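Local coordinates for protein L-tyrosine isonitrile synthase (Pseudomonas aeruginosa, PDB 3E59) that builds the isonitrile group on L-tyrosine, drawing its carbon from ribulose 5-phosphate, a step in paerucumarin biosynthesis, at residues S91-L96 against A108-C113; D115-G120 against F152-V157; R204-D209 against K227-G232. All blocks are in the same frame, centred on the assembly; numbering follows the deposited sequence.

Contact 1 packs a helix on the parallel sheet of a Rossmann-like core, contact 2 lies just beyond the ends of strands 108-112 and 149-151, and contact 3 belongs to the helical region that lies in sequence between strands 149-151 and 252-255. Contacts 1 and 2 touch where Val112 O lies 2.9 Å from Phe152 N, a probable hydrogen bond. Their centres are about 19 Å apart, as are those of contacts 2 and 3; contacts 1 and 3 lie about 28 Å apart. Helix 219-247 joins the last two: it carries 227-232, and its Trp240 touches Val118 and Leu154. Contact 2 lies at the carboxyl ends of the strands, where Rossmann-like folds commonly place their active sites, though these contacts define no site.

Contact 1. Residues S91-L96 against A108-C113; sequences SFLNHL and AKITVC
Ile110 points its CD1 methyl at Leu93 and Leu96, seating helix 84-103 on strand 108-112 of the central parallel sheet. The helix is the connection of a beta-alpha-beta crossover: strand 60-64 leads into it, and strand 108-112 returns beside 60-64 in the same direction. The apolar contacts centre on that one methyl. Leu93 CD2 lies 4.0 Å from Ile110 CD1, and the two side chains meet at about a right angle, so their ends touch without running alongside one another. Leu96 adds a looser contact, its CD2 standing 4.2 Å from Ile110 CD1. In Ile110 the CG1 branch is set beside the backbone N (chi1 -62°) and then extends (chi2 171°), which carries CD1 out from the strand toward the helix.

The apolar layer continues onto the neighbouring strands. Leu93 also rests on Leu64 and Ile149, whereas Ile110 touches Phe62 and Ile149, so three neighbouring strands share the face under the helix.

Polar groups work around this layer. The backbone of Ile110 is hydrogen-bonded to His148 and Gly150, fixing the strand in its sheet, while Asn94 OD1 accepts from His148 N. The closest approach between the segments joins side chain to backbone: Ile110 CD1 sits 3.6 Å from the carbonyl O of Leu93.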
ATOM      1  N   SER A  91      -2.204  -5.461  12.135  1.00 33.38           N
ATOM      2  CA  SER A  91      -2.222  -6.655  12.968  1.00 32.62           C
ATOM      3  C   SER A  91      -2.064  -7.899  12.086  1.00 35.50           C
ATOM      4  O   SER A  91      -1.331  -8.837  12.430  1.00 36.94           O
ATOM      5  CB  SER A  91      -3.505  -6.698  13.795  1.00 29.78           C
ATOM      6  OG  SER A  91      -3.531  -7.864  14.590  1.00 33.97           O
ATOM      7  N   PHE A  92      -2.733  -7.891  10.935  1.00 38.23           N
ATOM      8  CA  PHE A  92      -2.595  -8.979   9.959  1.00 39.20           C
ATOM      9  C   PHE A  92      -1.147  -9.188   9.524  1.00 38.66           C
ATOM     10  O   PHE A  92      -0.670 -10.330   9.435  1.00 37.97           O
ATOM     11  CB  PHE A  92      -3.459  -8.758   8.702  1.00 38.57           C
ATOM     12  CG  PHE A  92      -3.099  -9.698   7.585  1.00 39.30           C
ATOM     13  CD1 PHE A  92      -3.621 -10.988   7.558  1.00 40.32           C
ATOM     14  CD2 PHE A  92      -2.181  -9.320   6.605  1.00 38.89           C
ATOM     15  CE1 PHE A  92      -3.254 -11.870   6.566  1.00 41.44           C
ATOM     16  CE2 PHE A  92      -1.805 -10.199   5.601  1.00 39.04           C
ATOM     17  CZ  PHE A  92      -2.343 -11.475   5.580  1.00 41.02           C
ATOM     18  N   LEU A  93      -0.465  -8.082   9.225  1.00 37.01           N
ATOM     19  CA  LEU A  93       0.889  -8.133   8.698  1.00 36.05           C
ATOM     20  C   LEU A  93       1.826  -8.694   9.750  1.00 36.90           C
ATOM     21  O   LEU A  93       2.735  -9.471   9.443  1.00 33.42           O
ATOM     22  CB  LEU A  93       1.358  -6.741   8.264  1.00 35.81           C
ATOM     23  CG  LEU A  93       0.735  -6.098   7.015  1.00 34.09           C
ATOM     24  CD1 LEU A  93       1.219  -4.672   6.893  1.00 31.76           C
ATOM     25  CD2 LEU A  93       1.072  -6.890   5.771  1.00 33.89           C
ATOM     26  N   ASN A  94       1.600  -8.288  10.995  1.00 36.92           N
ATOM     27  CA  ASN A  94       2.356  -8.838  12.098  1.00 36.64           C
ATOM     28  C   ASN A  94       2.141 -10.343  12.281  1.00 37.00           C
ATOM     29  O   ASN A  94       3.094 -11.066  12.553  1.00 40.49           O
ATOM     30  CB  ASN A  94       2.081  -8.093  13.401  1.00 34.73           C
ATOM     31  CG  ASN A  94       3.111  -8.413  14.455  1.00 35.82           C
ATOM     32  OD1 ASN A  94       4.265  -8.012  14.332  1.00 37.27           O
ATOM     33  ND2 ASN A  94       2.715  -9.166  15.480  1.00 35.49           N
ATOM     34  N   HIS A  95       0.902 -10.812  12.131  1.00 39.23           N
ATOM     35  CA  HIS A  95       0.605 -12.232  12.327  1.00 40.88           C
ATOM     36  C   HIS A  95       1.172 -13.075  11.190  1.00 39.91           C
ATOM     37  O   HIS A  95       1.594 -14.198  11.407  1.00 38.52           O
ATOM     38  CB  HIS A  95      -0.899 -12.494  12.517  1.00 45.51           C
ATOM     39  CG  HIS A  95      -1.218 -13.893  12.959  1.00 50.04           C
ATOM     40  ND1 HIS A  95      -1.997 -14.754  12.208  1.00 51.81           N
ATOM     41  CD2 HIS A  95      -0.845 -14.588  14.064  1.00 52.63           C
ATOM     42  CE1 HIS A  95      -2.099 -15.913  12.839  1.00 53.77           C
ATOM     43  NE2 HIS A  95      -1.413 -15.838  13.969  1.00 53.33           N
ATOM     44  N   LEU A  96       1.179 -12.522   9.983  1.00 40.79           N
ATOM     45  CA  LEU A  96       1.853 -13.140   8.845  1.00 41.55           C
ATOM     46  C   LEU A  96       3.336 -13.468   9.172  1.00 40.43           C
ATOM     47  O   LEU A  96       3.829 -14.560   8.870  1.00 39.14           O
ATOM     48  CB  LEU A  96       1.734 -12.214   7.631  1.00 42.90           C
ATOM     49  CG  LEU A  96       2.235 -12.649   6.248  1.00 47.72           C
ATOM     50  CD1 LEU A  96       1.414 -13.788   5.652  1.00 49.81           C
ATOM     51  CD2 LEU A  96       2.191 -11.465   5.319  1.00 47.32           C
ATOM     52  N   ALA A 108      10.607 -13.334  10.339  1.00 37.82           N
ATOM     53  CA  ALA A 108      10.423 -12.369   9.274  1.00 38.23           C
ATOM     54  C   ALA A 108      10.093 -10.980   9.826  1.00 38.11           C
ATOM     55  O   ALA A 108       9.604 -10.818  10.949  1.00 35.18           O
ATOM     56  CB  ALA A 108       9.334 -12.846   8.302  1.00 35.79           C
ATOM     57  N   LYS A 109      10.356  -9.985   8.996  1.00 38.90           N
ATOM     58  CA  LYS A 109      10.232  -8.597   9.355  1.00 40.16           C
ATOM     59  C   LYS A 109       9.562  -7.927   8.165  1.00 37.36           C
ATOM     60  O   LYS A 109       9.915  -8.205   7.018  1.00 36.00           O
ATOM     61  CB  LYS A 109      11.647  -8.055   9.560  1.00 44.79           C
ATOM     62  CG  LYS A 109      11.775  -6.673  10.144  1.00 48.07           C
ATOM     63  CD  LYS A 109      13.250  -6.296  10.168  1.00 49.42           C
ATOM     64  CE  LYS A 109      13.513  -5.067  11.011  1.00 51.03           C
ATOM     65  NZ  LYS A 109      14.865  -5.203  11.638  1.00 53.26           N
ATOM     66  N   ILE A 110       8.563  -7.091   8.430  1.00 37.67           N
ATOM     67  CA  ILE A 110       7.990  -6.246   7.375  1.00 37.98           C
ATOM     68  C   ILE A 110       8.227  -4.787   7.731  1.00 38.15           C
ATOM     69  O   ILE A 110       7.781  -4.305   8.788  1.00 36.32           O
ATOM     70  CB  ILE A 110       6.472  -6.492   7.136  1.00 37.94           C
ATOM     71  CG1 ILE A 110       6.222  -7.931   6.685  1.00 37.65           C
ATOM     72  CG2 ILE A 110       5.902  -5.486   6.072  1.00 35.73           C
ATOM     73  CD1 ILE A 110       4.715  -8.326   6.636  1.00 35.98           C
ATOM     74  N   THR A 111       8.945  -4.094   6.852  1.00 34.89           N
ATOM     75  CA  THR A 111       9.142  -2.666   7.022  1.00 34.55           C
ATOM     76  C   THR A 111       8.134  -1.926   6.154  1.00 35.22           C
ATOM     77  O   THR A 111       8.158  -2.028   4.920  1.00 36.19           O
ATOM     78  CB  THR A 111      10.580  -2.233   6.678  1.00 35.59           C
ATOM     79  OG1 THR A 111      11.497  -2.986   7.478  1.00 38.49           O
ATOM     80  CG2 THR A 111      10.775  -0.747   6.968  1.00 36.20           C
ATOM     81  N   VAL A 112       7.235  -1.201   6.813  1.00 36.16           N
ATOM     82  CA  VAL A 112       6.293  -0.338   6.132  1.00 34.46           C
ATOM     83  C   VAL A 112       7.045   0.906   5.689  1.00 36.91           C
ATOM     84  O   VAL A 112       7.520   1.681   6.518  1.00 40.23           O
ATOM     85  CB  VAL A 112       5.084   0.026   7.043  1.00 36.98           C
ATOM     86  CG1 VAL A 112       4.246   1.157   6.427  1.00 34.30           C
ATOM     87  CG2 VAL A 112       4.217  -1.201   7.291  1.00 35.27           C
ATOM     88  N   CYS A 113       7.181   1.073   4.374  1.00 37.90           N
ATOM     89  CA  CYS A 113       7.908   2.204   3.819  1.00 37.55           C
ATOM     90  C   CYS A 113       6.908   3.264   3.354  1.00 38.56           C
ATOM     91  O   CYS A 113       6.559   3.350   2.184  1.00 36.82           O
ATOM     92  CB  CYS A 113       8.849   1.742   2.704  1.00 38.35           C
ATOM     93  SG  CYS A 113      10.162   0.601   3.300  1.00 37.93           S
TER

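Contact 2. Residues D115-G120 against F152-V157; sequences DGRVFG and FNLEDV
Arg117 meets Leu154 and Glu155 where a short helical turn faces a 3-10 turn just beyond neighbouring parallel strands, 108-112 and 149-151, of the Rossmann-like sheet; helix 127-144 is the connection between those strands. At its backbone, Arg117 N and Leu154 N both donate to one water, weakly from the arginine. Farther out, Arg117 CB touches Leu154 CB at 3.9 Å. With CG anti to the backbone N (chi1 -163°), the arginine chain then folds at chi2 and chi3, bringing the edge of its guanidinium to the Glu155 carboxylate, the two planes 36° apart. The salt bridge has two unequal arms. Arg117 NH2 reaches Glu155 OE2 at 3.2 Å, nearly straight and in the guanidinium plane, but it meets the syn side of OE2 from 33° outside the carboxylate plane. The other arm is weak, Arg117 NE standing 3.5 Å from Glu155 OE1. Both charged groups have further partners: Ser131 and Asp127 hold the guanidinium, and Gln134 donates to Glu155 OE2, so helix 127-144 braces the pair. Next along, Val118 packs beside Leu154, with Trp240 touching both side chains; Val118 CA lies 4.3 Å from Leu154 CD2.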
ATOM      1  N   ASP A 115       4.869   6.105   1.943  1.00 41.53           N
ATOM      2  CA  ASP A 115       5.046   7.005   0.809  1.00 42.22           C
ATOM      3  C   ASP A 115       4.279   8.320   0.982  1.00 44.61           C
ATOM      4  O   ASP A 115       4.060   9.055   0.017  1.00 40.70           O
ATOM      5  CB  ASP A 115       4.683   6.303  -0.513  1.00 43.93           C
ATOM      6  CG  ASP A 115       3.340   5.556  -0.468  1.00 45.73           C
ATOM      7  OD1 ASP A 115       2.699   5.400   0.598  1.00 42.67           O
ATOM      8  OD2 ASP A 115       2.927   5.100  -1.550  1.00 50.90           O
ATOM      9  N   GLY A 116       3.892   8.623   2.222  1.00 44.55           N
ATOM     10  CA  GLY A 116       3.098   9.818   2.510  1.00 42.69           C
ATOM     11  C   GLY A 116       3.850  11.066   2.130  1.00 41.98           C
ATOM     12  O   GLY A 116       3.294  11.974   1.533  1.00 38.41           O
ATOM     13  N   ARG A 117       5.135  11.083   2.465  1.00 44.19           N
ATOM     14  CA  ARG A 117       5.978  12.226   2.206  1.00 43.71           C
ATOM     15  C   ARG A 117       6.366  12.372   0.736  1.00 43.59           C
ATOM     16  O   ARG A 117       6.672  13.476   0.313  1.00 45.49           O
ATOM     17  CB  ARG A 117       7.232  12.175   3.088  1.00 45.81           C
ATOM     18  CG  ARG A 117       7.988  13.509   3.208  1.00 45.35           C
ATOM     19  CD  ARG A 117       7.246  14.504   4.092  1.00 45.26           C
ATOM     20  NE  ARG A 117       7.283  14.115   5.500  1.00 45.58           N
ATOM     21  CZ  ARG A 117       6.477  14.603   6.437  1.00 45.20           C
ATOM     22  NH1 ARG A 117       5.551  15.499   6.125  1.00 42.90           N
ATOM     23  NH2 ARG A 117       6.592  14.180   7.691  1.00 43.66           N
ATOM     24  N   VAL A 118       6.343  11.282  -0.036  1.00 44.46           N
ATOM     25  CA  VAL A 118       6.874  11.305  -1.418  1.00 46.61           C
ATOM     26  C   VAL A 118       6.044  12.141  -2.414  1.00 47.59           C
ATOM     27  O   VAL A 118       6.601  12.693  -3.375  1.00 46.96           O
ATOM     28  CB  VAL A 118       7.196   9.865  -2.012  1.00 46.14           C
ATOM     29  CG1 VAL A 118       7.845   8.952  -0.974  1.00 42.68           C
ATOM     30  CG2 VAL A 118       5.984   9.209  -2.622  1.00 46.25           C
ATOM     31  N   PHE A 119       4.736  12.254  -2.167  1.00 48.61           N
ATOM     32  CA  PHE A 119       3.806  12.872  -3.133  1.00 51.49           C
ATOM     33  C   PHE A 119       3.769  14.407  -3.125  1.00 55.78           C
ATOM     34  O   PHE A 119       3.818  15.058  -4.185  1.00 55.03           O
ATOM     35  CB  PHE A 119       2.399  12.298  -2.967  1.00 48.72           C
ATOM     36  CG  PHE A 119       2.353  10.789  -3.052  1.00 48.96           C
ATOM     37  CD1 PHE A 119       1.797  10.036  -2.020  1.00 46.10           C
ATOM     38  CD2 PHE A 119       2.875  10.122  -4.161  1.00 49.25           C
ATOM     39  CE1 PHE A 119       1.753   8.643  -2.090  1.00 47.12           C
ATOM     40  CE2 PHE A 119       2.841   8.722  -4.231  1.00 48.63           C
ATOM     41  CZ  PHE A 119       2.284   7.986  -3.196  1.00 46.61           C
ATOM     42  N   GLY A 120       3.689  14.976  -1.926  1.00 57.99           N
ATOM     43  CA  GLY A 120       3.591  16.418  -1.772  1.00 59.41           C
ATOM     44  C   GLY A 120       2.240  16.909  -2.224  1.00 60.01           C
ATOM     45  O   GLY A 120       1.204  16.374  -1.808  1.00 59.34           O
ATOM     46  N   PHE A 152       9.682   2.975   7.907  1.00 37.36           N
ATOM     47  CA  PHE A 152      10.744   3.735   7.274  1.00 36.54           C
ATOM     48  C   PHE A 152      10.086   4.832   6.445  1.00 38.33           C
ATOM     49  O   PHE A 152       9.376   4.544   5.486  1.00 38.26           O
ATOM     50  CB  PHE A 152      11.580   2.799   6.394  1.00 34.65           C
ATOM     51  CG  PHE A 152      12.796   3.441   5.786  1.00 34.26           C
ATOM     52  CD1 PHE A 152      13.980   3.568   6.526  1.00 33.16           C
ATOM     53  CD2 PHE A 152      12.772   3.889   4.465  1.00 30.40           C
ATOM     54  CE1 PHE A 152      15.108   4.154   5.966  1.00 34.13           C
ATOM     55  CE2 PHE A 152      13.908   4.485   3.892  1.00 34.38           C
ATOM     56  CZ  PHE A 152      15.072   4.618   4.638  1.00 32.62           C
ATOM     57  N   ASN A 153      10.305   6.091   6.837  1.00 40.38           N
ATOM     58  CA  ASN A 153       9.766   7.243   6.110  1.00 38.68           C
ATOM     59  C   ASN A 153      10.852   7.872   5.241  1.00 38.76           C
ATOM     60  O   ASN A 153      12.032   7.540   5.385  1.00 36.33           O
ATOM     61  CB  ASN A 153       9.204   8.282   7.089  1.00 41.02           C
ATOM     62  CG  ASN A 153       8.264   7.671   8.123  1.00 43.24           C
ATOM     63  OD1 ASN A 153       8.569   7.623   9.324  1.00 45.06           O
ATOM     64  ND2 ASN A 153       7.129   7.192   7.663  1.00 43.55           N
ATOM     65  N   LEU A 154      10.462   8.779   4.349  1.00 37.67           N
ATOM     66  CA  LEU A 154      11.439   9.483   3.507  1.00 40.68           C
ATOM     67  C   LEU A 154      12.536  10.197   4.314  1.00 43.02           C
ATOM     68  O   LEU A 154      13.689  10.271   3.874  1.00 41.43           O
ATOM     69  CB  LEU A 154      10.739  10.468   2.564  1.00 38.06           C
ATOM     70  CG  LEU A 154      11.548  11.210   1.482  1.00 37.39           C
ATOM     71  CD1 LEU A 154      12.417  10.283   0.633  1.00 31.91           C
ATOM     72  CD2 LEU A 154      10.623  12.057   0.600  1.00 37.12           C
ATOM     73  N   GLU A 155      12.170  10.707   5.492  1.00 45.37           N
ATOM     74  CA  GLU A 155      13.093  11.476   6.336  1.00 45.34           C
ATOM     75  C   GLU A 155      14.099  10.608   7.083  1.00 43.89           C
ATOM     76  O   GLU A 155      15.047  11.124   7.676  1.00 44.72           O
ATOM     77  CB  GLU A 155      12.340  12.386   7.315  1.00 47.91           C
ATOM     78  CG  GLU A 155      11.245  11.716   8.115  1.00 51.74           C
ATOM     79  CD  GLU A 155       9.872  11.875   7.484  1.00 56.02           C
ATOM     80  OE1 GLU A 155       9.741  11.766   6.240  1.00 56.57           O
ATOM     81  OE2 GLU A 155       8.913  12.103   8.249  1.00 58.58           O
ATOM     82  N   ASP A 156      13.891   9.296   7.048  1.00 42.33           N
ATOM     83  CA  ASP A 156      14.819   8.353   7.659  1.00 41.00           C
ATOM     84  C   ASP A 156      15.977   7.982   6.740  1.00 40.25           C
ATOM     85  O   ASP A 156      16.906   7.292   7.164  1.00 41.06           O
ATOM     86  CB  ASP A 156      14.077   7.092   8.117  1.00 40.61           C
ATOM     87  CG  ASP A 156      12.980   7.399   9.126  1.00 42.64           C
ATOM     88  OD1 ASP A 156      13.177   8.300   9.970  1.00 42.05           O
ATOM     89  OD2 ASP A 156      11.920   6.737   9.077  1.00 44.44           O
ATOM     90  N   VAL A 157      15.917   8.428   5.484  1.00 38.07           N
ATOM     91  CA  VAL A 157      17.000   8.184   4.530  1.00 37.23           C
ATOM     92  C   VAL A 157      18.268   8.882   5.024  1.00 40.16           C
ATOM     93  O   VAL A 157      18.365  10.121   5.025  1.00 40.84           O
ATOM     94  CB  VAL A 157      16.635   8.612   3.071  1.00 36.56           C
ATOM     95  CG1 VAL A 157      17.825   8.410   2.121  1.00 31.81           C
ATOM     96  CG2 VAL A 157      15.409   7.842   2.574  1.00 32.04           C
TER
HETATM   97  O   HOH W   1       7.559   8.890   3.475  1.00 39.94           O

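Contact 3. Residues R204-D209 against K227-G232; sequences RFLYED and KERAYG
This is a helix-helix contact in which one leucine of helix 193-210, Leu206, presses its two methyls against helix 219-247, the next helix along the chain. It is largely apolar, with a water bridge at its margin. Leu206 CD1 lies against the backbone of the second helix, 3.4 Å from Ala230 N and 3.5 Å from Ala230 CA. The methyl of Ala230 adds to this, its CB 3.9 Å from Leu206 CD1. A chi2 of 170° stretches the leucine out from its helix and delivers CD1 to Ala230. The backbones themselves come close here, with 7.2 Å between Leu206 CA and Ala230 CA.

Both helices belong to the helical region that separates strands 149-151 and 252-255 of the Rossmann-like sheet, and the contact is structural packing within it. Ala226 also touches Leu206, while Ala230 fits against Tyr199, Ile202 and Thr203, extending the interface toward the start of helix 193-210.

Arg229 closes one margin. Its CB touches Leu206 CD1 at 4.0 Å, and the chain, bent at chi3 (-64°), brings the guanidinium back beside the leucine so that NH1 approaches Leu206 CD2 obliquely at 3.9 Å. The polar end is held from several directions: NH1 donates to Leu122 O, and NH2 forms a salt bridge with Asp225. That acidic partner probably offsets the nearby positive charge of Arg124. NH2 also donates to a water that in turn donates to the carbonyl of the leucine, 2.6 Å from Arg229 NH2 to the water and 2.9 Å from the water to Leu206 O.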
ATOM      1  N   ARG A 204      -8.300   6.722 -10.985  1.00 33.68           N
ATOM      2  CA  ARG A 204      -9.538   6.554 -10.230  1.00 36.24           C
ATOM      3  C   ARG A 204      -9.434   7.001  -8.770  1.00 36.63           C
ATOM      4  O   ARG A 204     -10.373   7.620  -8.265  1.00 35.61           O
ATOM      5  CB  ARG A 204     -10.086   5.125 -10.346  1.00 38.75           C
ATOM      6  CG  ARG A 204     -11.502   4.971  -9.769  1.00 38.03           C
ATOM      7  CD  ARG A 204     -12.047   3.558  -9.912  1.00 41.15           C
ATOM      8  NE  ARG A 204     -11.301   2.591  -9.103  1.00 45.59           N
ATOM      9  CZ  ARG A 204     -10.392   1.745  -9.593  1.00 47.54           C
ATOM     10  NH1 ARG A 204     -10.115   1.752 -10.896  1.00 48.22           N
ATOM     11  NH2 ARG A 204      -9.757   0.897  -8.785  1.00 44.99           N
ATOM     12  N   PHE A 205      -8.308   6.702  -8.099  1.00 39.06           N
ATOM     13  CA  PHE A 205      -8.094   7.141  -6.710  1.00 38.21           C
ATOM     14  C   PHE A 205      -8.092   8.663  -6.635  1.00 36.97           C
ATOM     15  O   PHE A 205      -8.716   9.251  -5.760  1.00 37.02           O
ATOM     16  CB  PHE A 205      -6.744   6.678  -6.131  1.00 45.13           C
ATOM     17  CG  PHE A 205      -6.536   5.185  -6.091  1.00 46.64           C
ATOM     18  CD1 PHE A 205      -7.592   4.293  -6.191  1.00 47.91           C
ATOM     19  CD2 PHE A 205      -5.250   4.678  -5.904  1.00 49.46           C
ATOM     20  CE1 PHE A 205      -7.367   2.922  -6.138  1.00 49.66           C
ATOM     21  CE2 PHE A 205      -5.015   3.294  -5.846  1.00 49.75           C
ATOM     22  CZ  PHE A 205      -6.071   2.425  -5.963  1.00 48.49           C
ATOM     23  N   LEU A 206      -7.346   9.292  -7.534  1.00 34.04           N
ATOM     24  CA  LEU A 206      -7.258  10.750  -7.581  1.00 34.99           C
ATOM     25  C   LEU A 206      -8.603  11.392  -7.911  1.00 34.54           C
ATOM     26  O   LEU A 206      -9.001  12.367  -7.275  1.00 36.85           O
ATOM     27  CB  LEU A 206      -6.185  11.195  -8.586  1.00 35.23           C
ATOM     28  CG  LEU A 206      -4.775  10.709  -8.227  1.00 37.20           C
ATOM     29  CD1 LEU A 206      -3.820  10.975  -9.362  1.00 34.17           C
ATOM     30  CD2 LEU A 206      -4.259  11.353  -6.932  1.00 38.50           C
ATOM     31  N   TYR A 207      -9.303  10.838  -8.892  1.00 33.48           N
ATOM     32  CA  TYR A 207     -10.629  11.342  -9.247  1.00 34.23           C
ATOM     33  C   TYR A 207     -11.612  11.216  -8.072  1.00 33.52           C
ATOM     34  O   TYR A 207     -12.307  12.174  -7.719  1.00 37.80           O
ATOM     35  CB  TYR A 207     -11.147  10.623 -10.499  1.00 34.20           C
ATOM     36  CG  TYR A 207     -12.604  10.883 -10.797  1.00 33.23           C
ATOM     37  CD1 TYR A 207     -12.993  12.055 -11.447  1.00 34.02           C
ATOM     38  CD2 TYR A 207     -13.589   9.952 -10.457  1.00 30.59           C
ATOM     39  CE1 TYR A 207     -14.319  12.305 -11.740  1.00 33.93           C
ATOM     40  CE2 TYR A 207     -14.943  10.199 -10.741  1.00 34.06           C
ATOM     41  CZ  TYR A 207     -15.287  11.382 -11.386  1.00 34.02           C
ATOM     42  OH  TYR A 207     -16.594  11.683 -11.686  1.00 36.98           O
ATOM     43  N   GLU A 208     -11.651  10.040  -7.461  1.00 34.49           N
ATOM     44  CA  GLU A 208     -12.527   9.789  -6.320  1.00 35.92           C
ATOM     45  C   GLU A 208     -12.163  10.615  -5.082  1.00 36.02           C
ATOM     46  O   GLU A 208     -13.047  11.042  -4.343  1.00 35.39           O
ATOM     47  CB  GLU A 208     -12.617   8.292  -6.032  1.00 35.74           C
ATOM     48  CG  GLU A 208     -13.449   7.574  -7.111  1.00 36.18           C
ATOM     49  CD  GLU A 208     -13.590   6.072  -6.921  1.00 35.87           C
ATOM     50  OE1 GLU A 208     -13.097   5.502  -5.927  1.00 36.53           O
ATOM     51  OE2 GLU A 208     -14.206   5.443  -7.796  1.00 37.80           O
ATOM     52  N   ASP A 209     -10.871  10.872  -4.886  1.00 35.72           N
ATOM     53  CA  ASP A 209     -10.415  11.814  -3.858  1.00 35.79           C
ATOM     54  C   ASP A 209     -11.005  13.216  -4.041  1.00 35.82           C
ATOM     55  O   ASP A 209     -11.252  13.911  -3.057  1.00 36.01           O
ATOM     56  CB  ASP A 209      -8.892  11.940  -3.887  1.00 34.89           C
ATOM     57  CG  ASP A 209      -8.187  10.878  -3.049  1.00 37.85           C
ATOM     58  OD1 ASP A 209      -8.860  10.062  -2.372  1.00 32.90           O
ATOM     59  OD2 ASP A 209      -6.937  10.888  -3.072  1.00 36.69           O
ATOM     60  N   LYS A 227      -6.204  12.483 -14.454  1.00 35.62           N
ATOM     61  CA  LYS A 227      -5.399  11.816 -15.479  1.00 36.21           C
ATOM     62  C   LYS A 227      -3.989  12.409 -15.562  1.00 39.37           C
ATOM     63  O   LYS A 227      -3.007  11.669 -15.711  1.00 37.76           O
ATOM     64  CB  LYS A 227      -6.081  11.927 -16.836  1.00 38.75           C
ATOM     65  CG  LYS A 227      -7.274  11.012 -17.038  1.00 39.23           C
ATOM     66  CD  LYS A 227      -7.826  11.190 -18.435  1.00 40.70           C
ATOM     67  CE  LYS A 227      -7.189  10.223 -19.408  1.00 41.60           C
ATOM     68  NZ  LYS A 227      -7.599   8.812 -19.103  1.00 41.59           N
ATOM     69  N   GLU A 228      -3.894  13.740 -15.471  1.00 36.88           N
ATOM     70  CA  GLU A 228      -2.599  14.404 -15.511  1.00 37.95           C
ATOM     71  C   GLU A 228      -1.789  14.142 -14.251  1.00 38.91           C
ATOM     72  O   GLU A 228      -0.616  13.799 -14.336  1.00 40.12           O
ATOM     73  CB  GLU A 228      -2.741  15.909 -15.793  1.00 40.42           C
ATOM     74  N   ARG A 229      -2.420  14.259 -13.085  1.00 39.23           N
ATOM     75  CA  ARG A 229      -1.732  14.011 -11.820  1.00 39.85           C
ATOM     76  C   ARG A 229      -1.317  12.565 -11.584  1.00 38.60           C
ATOM     77  O   ARG A 229      -0.339  12.323 -10.876  1.00 42.96           O
ATOM     78  CB  ARG A 229      -2.532  14.553 -10.625  1.00 43.43           C
ATOM     79  CG  ARG A 229      -2.408  16.068 -10.491  1.00 46.01           C
ATOM     80  CD  ARG A 229      -3.066  16.596  -9.235  1.00 46.60           C
ATOM     81  NE  ARG A 229      -4.496  16.358  -9.273  1.00 47.63           N
ATOM     82  CZ  ARG A 229      -5.175  15.676  -8.359  1.00 48.69           C
ATOM     83  NH1 ARG A 229      -4.566  15.176  -7.294  1.00 47.50           N
ATOM     84  NH2 ARG A 229      -6.481  15.514  -8.508  1.00 50.31           N
ATOM     85  N   ALA A 230      -2.026  11.614 -12.191  1.00 36.75           N
ATOM     86  CA  ALA A 230      -1.692  10.189 -12.062  1.00 36.75           C
ATOM     87  C   ALA A 230      -0.286   9.840 -12.571  1.00 37.28           C
ATOM     88  O   ALA A 230       0.375   8.992 -11.993  1.00 36.80           O
ATOM     89  CB  ALA A 230      -2.750   9.312 -12.734  1.00 36.43           C
ATOM     90  N   TYR A 231       0.172  10.501 -13.638  1.00 37.26           N
ATOM     91  CA  TYR A 231       1.570  10.361 -14.080  1.00 38.20           C
ATOM     92  C   TYR A 231       2.579  10.738 -12.981  1.00 37.39           C
ATOM     93  O   TYR A 231       3.566  10.031 -12.758  1.00 36.67           O
ATOM     94  CB  TYR A 231       1.838  11.204 -15.331  1.00 37.95           C
ATOM     95  CG  TYR A 231       1.130  10.705 -16.575  1.00 39.28           C
ATOM     96  CD1 TYR A 231       1.480   9.475 -17.139  1.00 37.42           C
ATOM     97  CD2 TYR A 231       0.111  11.455 -17.187  1.00 34.87           C
ATOM     98  CE1 TYR A 231       0.848   8.994 -18.274  1.00 38.25           C
ATOM     99  CE2 TYR A 231      -0.530  10.972 -18.348  1.00 36.24           C
ATOM    100  CZ  TYR A 231      -0.146   9.737 -18.871  1.00 36.15           C
ATOM    101  OH  TYR A 231      -0.725   9.200 -19.985  1.00 38.37           O
ATOM    102  N   GLY A 232       2.331  11.869 -12.316  1.00 38.88           N
ATOM    103  CA  GLY A 232       3.202  12.348 -11.235  1.00 36.52           C
ATOM    104  C   GLY A 232       3.258  11.405 -10.043  1.00 33.93           C
ATOM    105  O   GLY A 232       4.335  11.114  -9.516  1.00 37.38           O
TER
HETATM  106  O   HOH W   2      -8.676  15.244  -7.142  1.00 48.49           O